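Local structure of alkane monooxygenase (Geobacillus thermodenitrificans, 3B9O) at residues V82-P85 and L86-I89. The protein is named an alkane monooxygenase of the luciferase-like family, has a TIM-barrel fold and binds flavin mononucleotide. Numbering follows the deposited sequence.
Sequences VNDP and LMLI
Asp84 and Met87 meet in a local side-chain-to-backbone contact, at the point where an extended loop turns into the helical approach to helix 89-94. The evidence is a bond three residues on: Met87 N gives its hydrogen to Asp84 OD1 at 3.1 Å. This bond is bent, with an N-H...O angle of 139°. The amide comes in from above the carboxylate plane, 40° out of it, rather than within it. The carboxylate reaches that amide because chi1 of Asp84 is near 173°, which turns CG away from the backbone N and lays the acid over the start of the turn. Bent at chi2 and chi3, the Met87 side chain brings two of its carbons close to the same oxygen: Met87 CG lies 3.2 Å and Met87 CE 3.5 Å from Asp84 OD1.

One residue later the backbone repeats the spacing. Leu88 N donates to Pro85 O at 3.2 Å, and Ile89 N donates to Leu86 O; both bonds span three residues, and residues 86-88 have helical phi/psi. Apolar carbon also gathers at the proline carbonyl, with Leu88 CB 3.3 Å from Pro85 O. Pro85 CG also touches Leu86 CD1 at 4.2 Å, a loose apolar contact.

Beyond the turn, Leu86 and Ile89 reach Val103 of strand 100-106 and Leu122 of helix 112-125, while Pro85 packs on Leu56 and Asp58; its side chain lies about 9 Å from the bound flavin mononucleotide. An Asp-Pro pair whose carboxylate receives the amide three residues ahead is characteristic of the opening of a helical turn, here within the crossover between the neighbouring parallel strands 53-57 and 100-106 of the TIM barrel.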
loop_
_atom_site.group_PDB
_atom_site.type_symbol
_atom_site.label_atom_id
_atom_site.label_comp_id
_atom_site.label_asym_id
_atom_site.label_seq_id
_atom_site.Cartn_x
_atom_site.Cartn_y
_atom_site.Cartn_z
ATOM N N VAL A 82 2.572 -14.642 8.828
ATOM C CA VAL A 82 1.801 -13.536 8.243
ATOM C C VAL A 82 0.325 -13.929 8.207
ATOM O O VAL A 82 -0.002 -15.007 7.717
ATOM C CB VAL A 82 1.954 -13.354 6.723
ATOM C CG1 VAL A 82 1.755 -11.907 6.221
ATOM C CG2 VAL A 82 2.884 -14.336 6.005
ATOM N N ASN A 83 -0.544 -13.046 8.672
ATOM C CA ASN A 83 -1.983 -13.263 8.606
ATOM C C ASN A 83 -2.598 -12.436 7.494
ATOM O O ASN A 83 -1.972 -11.509 6.981
ATOM C CB ASN A 83 -2.647 -12.917 9.970
ATOM C CG ASN A 83 -2.412 -14.012 11.056
ATOM O OD1 ASN A 83 -2.860 -13.886 12.220
ATOM N ND2 ASN A 83 -1.747 -15.086 10.668
ATOM N N ASP A 84 -3.851 -12.735 7.156
ATOM C CA ASP A 84 -4.517 -12.071 6.031
ATOM C C ASP A 84 -4.947 -10.660 6.436
ATOM O O ASP A 84 -5.630 -10.485 7.470
ATOM C CB ASP A 84 -5.738 -12.892 5.586
ATOM C CG ASP A 84 -6.556 -12.173 4.536
ATOM O OD1 ASP A 84 -7.688 -11.816 4.823
ATOM O OD2 ASP A 84 -6.061 -11.934 3.429
ATOM N N PRO A 85 -4.588 -9.646 5.614
ATOM C CA PRO A 85 -4.942 -8.254 5.952
ATOM C C PRO A 85 -6.433 -7.925 5.800
ATOM O O PRO A 85 -6.922 -7.093 6.562
ATOM C CB PRO A 85 -4.100 -7.412 4.970
ATOM C CG PRO A 85 -3.818 -8.310 3.818
ATOM C CD PRO A 85 -3.820 -9.736 4.343
ATOM N N LEU A 86 -7.138 -8.522 4.823
ATOM C CA LEU A 86 -8.570 -8.230 4.621
ATOM C C LEU A 86 -9.425 -8.580 5.870
ATOM O O LEU A 86 -10.408 -7.894 6.192
ATOM C CB LEU A 86 -9.104 -8.867 3.308
ATOM C CG LEU A 86 -8.850 -8.050 2.017
ATOM C CD1 LEU A 86 -7.381 -8.104 1.617
ATOM C CD2 LEU A 86 -9.750 -8.551 0.848
ATOM N N MET A 87 -9.034 -9.623 6.612
ATOM C CA MET A 87 -9.767 -10.018 7.844
ATOM C C MET A 87 -9.860 -8.906 8.942
ATOM O O MET A 87 -10.764 -8.894 9.751
ATOM C CB MET A 87 -9.187 -11.341 8.408
ATOM C CG MET A 87 -9.319 -12.573 7.465
ATOM S SD MET A 87 -11.062 -12.850 7.023
ATOM C CE MET A 87 -11.025 -12.728 5.281
ATOM N N LEU A 88 -8.909 -7.983 8.923
ATOM C CA LEU A 88 -8.753 -6.906 9.910
ATOM C C LEU A 88 -9.750 -5.798 9.709
ATOM O O LEU A 88 -10.039 -5.051 10.633
ATOM C CB LEU A 88 -7.332 -6.297 9.789
ATOM C CG LEU A 88 -6.139 -7.221 10.112
ATOM C CD1 LEU A 88 -4.840 -6.505 9.714
ATOM C CD2 LEU A 88 -6.178 -7.714 11.584
ATOM N N ILE A 89 -10.222 -5.647 8.479
ATOM C CA ILE A 89 -10.800 -4.385 8.074
ATOM C C ILE A 89 -12.089 -4.059 8.783
ATOM O O ILE A 89 -12.254 -2.905 9.248
ATOM C CB ILE A 89 -10.945 -4.258 6.516
ATOM C CG1 ILE A 89 -9.566 -4.483 5.816
ATOM C CG2 ILE A 89 -11.514 -2.887 6.143
ATOM C CD1 ILE A 89 -8.418 -3.530 6.342
#